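Local structure of ABC-type amino acid transport system, periplasmic component (4YMX) at residues A[247-250]-A[251-254]; A[90-93]-A[94-98]; A[198-201]-A[202-206]. The protein is the substrate-binding component of an amino acid ABC transporter and holds a bound arginine in the cleft between its two lobes. One frame throughout, in Å; residues are numbered along the deposited sequence.

Interaction 1 of 3, residues A[247-250]-A[251-254]; sequences SGEY and DKLV
V254 lies against the Y250 ring, one helical turn further along the chain. Its CG2 sits over one face, 3.9 Å from the ring centroid and 21° off the ring normal, which makes a CH-pi contact. The nearest ring atom is CE2, 3.7 Å from V254 CG2, so the methyl is offset toward that rim. Y250 has CG anti to the backbone N (chi1 178°), which swings the ring along the helix to meet V254. The same two residues are joined by the helix bond from V254 N to Y250 O, 2.9 Å. The Y250 hydroxyl is bonded to Y123 O, and F65 also touches Y250 and V254. If Y250 were an alanine, V254 CG2 would probably lose the aromatic face it rests on, and the Y123 carbonyl its hydroxyl partner.

E249 leans to the other flank. Its chain bends at chi2 (62°), and OE1 comes within 3.8 Å of L253 CD2. K252 runs out extended. Its NZ is 5.1 Å from E249 OE2, too far for direct contact. A water bridges them, donating to OE2 at 2.6 Å and taking a weak bond from NZ.

G248 marks the junction with helix 231-247. It has positive phi and is the N-cap of helix 249-258. Its O accepts from K252 N at 3.3 Å. Just before it, S247 OG accepts from E249 N at 3.3 Å. This is an ST turn leading through a glycine N-cap into the first turn of the C-terminal helix.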
loop_
_atom_site.group_PDB
_atom_site.type_symbol
_atom_site.label_atom_id
_atom_site.label_comp_id
_atom_site.label_asym_id
_atom_site.label_seq_id
_atom_site.Cartn_x
_atom_site.Cartn_y
_atom_site.Cartn_z
ATOM N N SER A 247 -9.389 13.604 17.623
ATOM C CA SER A 247 -10.323 14.699 17.331
ATOM C C SER A 247 -11.603 14.271 16.637
ATOM O O SER A 247 -12.519 15.081 16.477
ATOM C CB SER A 247 -9.656 15.744 16.442
ATOM O OG SER A 247 -9.440 15.214 15.139
ATOM N N GLY A 248 -11.666 13.016 16.201
ATOM C CA GLY A 248 -12.784 12.572 15.399
ATOM C C GLY A 248 -12.508 12.569 13.905
ATOM O O GLY A 248 -13.232 11.913 13.153
ATOM N N GLU A 249 -11.484 13.296 13.467
ATOM C CA GLU A 249 -11.233 13.429 12.034
ATOM C C GLU A 249 -10.814 12.100 11.393
ATOM O O GLU A 249 -11.194 11.801 10.267
ATOM C CB GLU A 249 -10.194 14.521 11.770
ATOM C CG GLU A 249 -9.916 14.771 10.301
ATOM C CD GLU A 249 -11.122 15.256 9.506
ATOM O OE1 GLU A 249 -11.100 15.093 8.266
ATOM O OE2 GLU A 249 -12.083 15.806 10.097
ATOM N N TYR A 250 -10.050 11.300 12.123
ATOM C CA TYR A 250 -9.624 9.991 11.641
ATOM C C TYR A 250 -10.814 9.106 11.324
ATOM O O TYR A 250 -10.870 8.457 10.274
ATOM C CB TYR A 250 -8.735 9.339 12.688
ATOM C CG TYR A 250 -8.238 7.951 12.385
ATOM C CD1 TYR A 250 -7.068 7.753 11.656
ATOM C CD2 TYR A 250 -8.910 6.835 12.868
ATOM C CE1 TYR A 250 -6.593 6.472 11.409
ATOM C CE2 TYR A 250 -8.445 5.551 12.627
ATOM C CZ TYR A 250 -7.286 5.380 11.898
ATOM O OH TYR A 250 -6.812 4.104 11.661
ATOM N N ASP A 251 -11.777 9.082 12.228
ATOM C CA ASP A 251 -12.936 8.237 12.003
ATOM C C ASP A 251 -13.742 8.684 10.790
ATOM O O ASP A 251 -14.280 7.853 10.061
ATOM C CB ASP A 251 -13.813 8.196 13.250
ATOM C CG ASP A 251 -13.127 7.523 14.407
ATOM O OD1 ASP A 251 -12.618 6.399 14.224
ATOM O OD2 ASP A 251 -13.078 8.130 15.494
ATOM N N LYS A 252 -13.816 9.997 10.570
ATOM C CA LYS A 252 -14.457 10.534 9.371
ATOM C C LYS A 252 -13.729 10.049 8.108
ATOM O O LYS A 252 -14.360 9.626 7.137
ATOM C CB LYS A 252 -14.512 12.067 9.433
ATOM C CG LYS A 252 -15.324 12.716 8.325
ATOM C CD LYS A 252 -15.371 14.233 8.473
ATOM C CE LYS A 252 -16.091 14.867 7.294
ATOM N NZ LYS A 252 -16.432 16.291 7.560
ATOM N N LEU A 253 -12.401 10.075 8.132
ATOM C CA LEU A 253 -11.620 9.607 6.984
ATOM C C LEU A 253 -11.797 8.110 6.742
ATOM O O LEU A 253 -11.905 7.662 5.595
ATOM C CB LEU A 253 -10.135 9.938 7.162
ATOM C CG LEU A 253 -9.781 11.422 7.243
ATOM C CD1 LEU A 253 -8.285 11.608 7.437
ATOM C CD2 LEU A 253 -10.263 12.175 6.012
ATOM N N VAL A 254 -11.827 7.334 7.818
ATOM C CA VAL A 254 -11.984 5.896 7.698
ATOM C C VAL A 254 -13.353 5.557 7.117
ATOM O O VAL A 254 -13.460 4.707 6.234
ATOM C CB VAL A 254 -11.770 5.212 9.056
ATOM C CG1 VAL A 254 -12.190 3.756 8.997
ATOM C CG2 VAL A 254 -10.312 5.344 9.478
HETATM O O HOH W 1 -13.517 17.480 8.648
#

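Interaction 2 of 3, residues A[90-93]-A[94-98]; sequences GLIP and ALQAG
A94 packs closely on the turn before it. Its CB is 3.3 Å from G90 O, and its N bonds to the same oxygen at 2.9 Å. L95 N bonds to L91 O at 3.0 Å in the same way. This is the tight part of the contact. L91, A94 and L95 are all buried. L91 and A94 rest on M86, L91 also touches A105, and L95 meets V117 of strand 117-124. The L91 side chain makes no contact with 94-98. It turns instead to the interior, about 6 Å from the bound arginine. A105 lines the arginine pocket.

The other flank is looser and faces solvent. It carries P93, Q96 and A97. I92 lies between the two zones and touches V117. Q96 has CG beside its own backbone N (chi1 -68°), and this lays the extended chain against the previous turn. Its CG passes 3.3 Å from I92 O. The amide then reaches I92 CG2, with OE1 3.7 Å away. The two side chains meet at a slant, a van der Waals touch with no bond between them. The same OE1 lies 3.6 Å from P93 CA. Q96 also touches S116.

P93 has no N-H, which costs nothing in the first turn, where an N-H would find no carbonyl within the helix. Its own O is used, accepting from A97 N at 3.0 Å. That bond is more bent than the one before it, 146° at the hydrogen against 165° for Q96 N to I92 O. The chain then leaves helical angles at G98, which has positive phi, and G98 N turns back to L95 O. The short helix 91-96, beside the arginine site, thus closes with a Schellman motif.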
loop_
_atom_site.group_PDB
_atom_site.type_symbol
_atom_site.label_atom_id
_atom_site.label_comp_id
_atom_site.label_asym_id
_atom_site.label_seq_id
_atom_site.Cartn_x
_atom_site.Cartn_y
_atom_site.Cartn_z
ATOM N N GLY A 90 10.774 2.137 -5.507
ATOM C CA GLY A 90 11.646 3.296 -5.487
ATOM C C GLY A 90 11.414 4.228 -4.314
ATOM O O GLY A 90 12.158 5.191 -4.140
ATOM N N LEU A 91 10.402 3.957 -3.495
ATOM C CA LEU A 91 10.033 4.910 -2.444
ATOM C C LEU A 91 11.087 5.070 -1.352
ATOM O O LEU A 91 11.481 6.194 -1.031
ATOM C CB LEU A 91 8.672 4.557 -1.827
ATOM C CG LEU A 91 7.501 4.781 -2.776
ATOM C CD1 LEU A 91 6.279 4.080 -2.221
ATOM C CD2 LEU A 91 7.212 6.267 -2.960
ATOM N N ILE A 92 11.562 3.964 -0.790
ATOM C CA ILE A 92 12.606 4.065 0.224
ATOM C C ILE A 92 13.923 4.655 -0.336
ATOM O O ILE A 92 14.502 5.557 0.284
ATOM C CB ILE A 92 12.769 2.750 1.022
ATOM C CG1 ILE A 92 11.582 2.609 1.981
ATOM C CG2 ILE A 92 14.100 2.723 1.775
ATOM C CD1 ILE A 92 11.493 1.264 2.642
ATOM N N PRO A 93 14.371 4.203 -1.528
ATOM C CA PRO A 93 15.537 4.879 -2.111
ATOM C C PRO A 93 15.345 6.387 -2.333
ATOM O O PRO A 93 16.277 7.153 -2.102
ATOM C CB PRO A 93 15.710 4.163 -3.447
ATOM C CG PRO A 93 15.242 2.772 -3.168
ATOM C CD PRO A 93 14.070 2.938 -2.223
ATOM N N ALA A 94 14.163 6.811 -2.759
ATOM C CA ALA A 94 13.908 8.234 -2.949
ATOM C C ALA A 94 13.995 8.996 -1.626
ATOM O O ALA A 94 14.529 10.105 -1.565
ATOM C CB ALA A 94 12.550 8.454 -3.616
ATOM N N LEU A 95 13.483 8.390 -0.561
ATOM C CA LEU A 95 13.491 9.007 0.751
ATOM C C LEU A 95 14.923 9.109 1.278
ATOM O O LEU A 95 15.324 10.144 1.825
ATOM C CB LEU A 95 12.602 8.191 1.687
ATOM C CG LEU A 95 12.282 8.714 3.078
ATOM C CD1 LEU A 95 11.638 10.087 3.006
ATOM C CD2 LEU A 95 11.373 7.718 3.791
ATOM N N GLN A 96 15.703 8.049 1.082
ATOM C CA GLN A 96 17.107 8.041 1.493
ATOM C C GLN A 96 17.915 9.101 0.761
ATOM O O GLN A 96 18.824 9.705 1.335
ATOM C CB GLN A 96 17.738 6.672 1.240
ATOM C CG GLN A 96 17.206 5.555 2.105
ATOM C CD GLN A 96 17.811 4.218 1.724
ATOM O OE1 GLN A 96 17.526 3.670 0.658
ATOM N NE2 GLN A 96 18.663 3.693 2.597
ATOM N N ALA A 97 17.583 9.313 -0.509
ATOM C CA ALA A 97 18.281 10.280 -1.346
ATOM C C ALA A 97 17.809 11.716 -1.137
ATOM O O ALA A 97 18.399 12.646 -1.692
ATOM C CB ALA A 97 18.155 9.896 -2.816
ATOM N N GLY A 98 16.746 11.901 -0.356
ATOM C CA GLY A 98 16.202 13.230 -0.142
ATOM C C GLY A 98 15.363 13.764 -1.287
ATOM O O GLY A 98 15.065 14.960 -1.336
#

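Interaction 3 of 3, residues A[198-201]-A[202-206]; sequences KAYL and KEYKD
This is a local contact where helix 194-201 runs out into the loop before strand 207-210: the carbonyls of A199 and Y200 are met by K202, E203 and Y204. Y200 O takes two backbone donors; A199 O takes K202 N and, less certainly, K202 NZ. The bond from K202 N to A199 O is 3.2 Å, with the donor 64° above the carbonyl plane. K202 NZ also lies 2.5 Å from A199 O; this is unusually short, so the lysine's exact pose is doubtful. As modelled, its chain bends at chi3 (-39°) and again at chi4, which brings NZ back to A199 on the preceding turn. The positive charge probably suits the carbonyl-rich end of a helix.

Y200 O is held by Y204 N at 2.9 Å, in the carbonyl plane and nearly straight (170°). E203 N reaches it too, at 3.1 Å from above that plane. The Y204 ring turns its edge to this oxygen, CD2 lying 3.5 Å from Y200 O. Y200 and Y204 point the same way, side by side. They meet at the edge of the Y200 ring, where Y204 CE2 lies 4.1 Å from Y200 CD2, so the rings do not stack on each other.

Y204 is the centre of an inverse gamma turn, which redirects the chain. Beyond it, K205 NZ returns to K202 O at 2.6 Å.

The tyrosines and L201 join this corner to its neighbours. Y200 stacks on F179 of helix 175-183, and its hydroxyl bonds to D46 O in the other lobe. Y204 touches M180 and Q183 of that helix. L201 packs on F179 and on M207 and I209 of strand 207-210.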
loop_
_atom_site.group_PDB
_atom_site.type_symbol
_atom_site.label_atom_id
_atom_site.label_comp_id
_atom_site.label_asym_id
_atom_site.label_seq_id
_atom_site.Cartn_x
_atom_site.Cartn_y
_atom_site.Cartn_z
ATOM N N LYS A 198 -10.231 -5.606 -2.522
ATOM C CA LYS A 198 -11.653 -5.275 -2.583
ATOM C C LYS A 198 -11.910 -4.120 -3.551
ATOM O O LYS A 198 -12.871 -4.135 -4.321
ATOM C CB LYS A 198 -12.209 -4.960 -1.190
ATOM C CG LYS A 198 -12.219 -6.140 -0.233
ATOM C CD LYS A 198 -12.901 -5.735 1.066
ATOM C CE LYS A 198 -12.973 -6.880 2.051
ATOM N NZ LYS A 198 -13.574 -6.433 3.349
ATOM N N ALA A 199 -11.032 -3.125 -3.536
ATOM C CA ALA A 199 -11.187 -1.991 -4.435
ATOM C C ALA A 199 -11.081 -2.416 -5.900
ATOM O O ALA A 199 -11.925 -2.048 -6.723
ATOM C CB ALA A 199 -10.162 -0.924 -4.111
ATOM N N TYR A 200 -10.052 -3.193 -6.228
ATOM C CA TYR A 200 -9.890 -3.670 -7.599
ATOM C C TYR A 200 -11.046 -4.560 -8.055
ATOM O O TYR A 200 -11.435 -4.518 -9.222
ATOM C CB TYR A 200 -8.564 -4.411 -7.758
ATOM C CG TYR A 200 -7.372 -3.512 -8.053
ATOM C CD1 TYR A 200 -6.565 -3.025 -7.028
ATOM C CD2 TYR A 200 -7.049 -3.164 -9.359
ATOM C CE1 TYR A 200 -5.471 -2.212 -7.298
ATOM C CE2 TYR A 200 -5.962 -2.345 -9.639
ATOM C CZ TYR A 200 -5.177 -1.877 -8.601
ATOM O OH TYR A 200 -4.093 -1.074 -8.880
ATOM N N LEU A 201 -11.597 -5.347 -7.137
ATOM C CA LEU A 201 -12.645 -6.297 -7.494
ATOM C C LEU A 201 -14.001 -5.621 -7.741
ATOM O O LEU A 201 -14.935 -6.257 -8.228
ATOM C CB LEU A 201 -12.736 -7.421 -6.452
ATOM C CG LEU A 201 -11.888 -8.657 -6.791
ATOM C CD1 LEU A 201 -10.436 -8.296 -7.111
ATOM C CD2 LEU A 201 -11.957 -9.696 -5.670
ATOM N N LYS A 202 -14.102 -4.329 -7.435
ATOM C CA LYS A 202 -15.269 -3.557 -7.867
ATOM C C LYS A 202 -15.354 -3.534 -9.389
ATOM O O LYS A 202 -16.451 -3.547 -9.960
ATOM C CB LYS A 202 -15.246 -2.133 -7.292
ATOM C CG LYS A 202 -15.260 -2.080 -5.762
ATOM C CD LYS A 202 -15.413 -0.652 -5.243
ATOM C CE LYS A 202 -14.627 0.353 -6.079
ATOM N NZ LYS A 202 -13.167 0.064 -6.134
ATOM N N GLU A 203 -14.200 -3.519 -10.056
ATOM C CA GLU A 203 -14.169 -3.582 -11.509
ATOM C C GLU A 203 -13.932 -4.998 -12.024
ATOM O O GLU A 203 -14.552 -5.427 -13.000
ATOM C CB GLU A 203 -13.098 -2.641 -12.065
ATOM C CG GLU A 203 -13.334 -1.178 -11.713
ATOM C CD GLU A 203 -14.712 -0.701 -12.124
ATOM O OE1 GLU A 203 -15.207 -1.124 -13.194
ATOM O OE2 GLU A 203 -15.306 0.094 -11.367
ATOM N N TYR A 204 -13.043 -5.735 -11.367
ATOM C CA TYR A 204 -12.738 -7.084 -11.811
ATOM C C TYR A 204 -13.731 -8.086 -11.216
ATOM O O TYR A 204 -13.437 -8.801 -10.241
ATOM C CB TYR A 204 -11.306 -7.445 -11.442
ATOM C CG TYR A 204 -10.239 -6.798 -12.302
ATOM C CD1 TYR A 204 -9.889 -7.348 -13.537
ATOM C CD2 TYR A 204 -9.544 -5.671 -11.868
ATOM C CE1 TYR A 204 -8.896 -6.790 -14.308
ATOM C CE2 TYR A 204 -8.543 -5.104 -12.642
ATOM C CZ TYR A 204 -8.228 -5.675 -13.858
ATOM O OH TYR A 204 -7.240 -5.145 -14.650
ATOM N N LYS A 205 -14.903 -8.148 -11.831
ATOM C CA LYS A 205 -16.024 -8.916 -11.309
ATOM C C LYS A 205 -15.849 -10.430 -11.391
ATOM O O LYS A 205 -16.594 -11.172 -10.747
ATOM C CB LYS A 205 -17.315 -8.468 -12.003
ATOM C CG LYS A 205 -17.691 -7.030 -11.670
ATOM C CD LYS A 205 -18.796 -6.495 -12.570
ATOM C CE LYS A 205 -19.291 -5.145 -12.077
ATOM N NZ LYS A 205 -18.171 -4.191 -11.831
ATOM N N ASP A 206 -14.870 -10.892 -12.158
ATOM C CA ASP A 206 -14.633 -12.325 -12.280
ATOM C C ASP A 206 -13.502 -12.810 -11.370
ATOM O O ASP A 206 -12.960 -13.902 -11.559
ATOM C CB ASP A 206 -14.387 -12.698 -13.741
ATOM C CG ASP A 206 -15.647 -12.605 -14.569
ATOM O OD1 ASP A 206 -16.699 -13.090 -14.095
ATOM O OD2 ASP A 206 -15.595 -12.022 -15.672
#

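In the fold
All three interactions are local: interactions 1 and 2 lie along helix turns, and interaction 3 closes the turn where a helix passes into a loop. From the N terminus, interaction 2 comes first, between strands 80-85 and 102-103. It sets helix 91-96 against strand 117-124. Interaction 3 follows in the other lobe and joins helix 194-201 to helix 175-183 and strand 207-210. Interaction 1 is last, after the chain has returned to the first lobe. It sets helix 249-258 against helix 65-77 and strand 117-124. They run in series, with no nesting or crossing, and none touches another. Interactions 2 and 3 lie on opposite sides of the chain's centre.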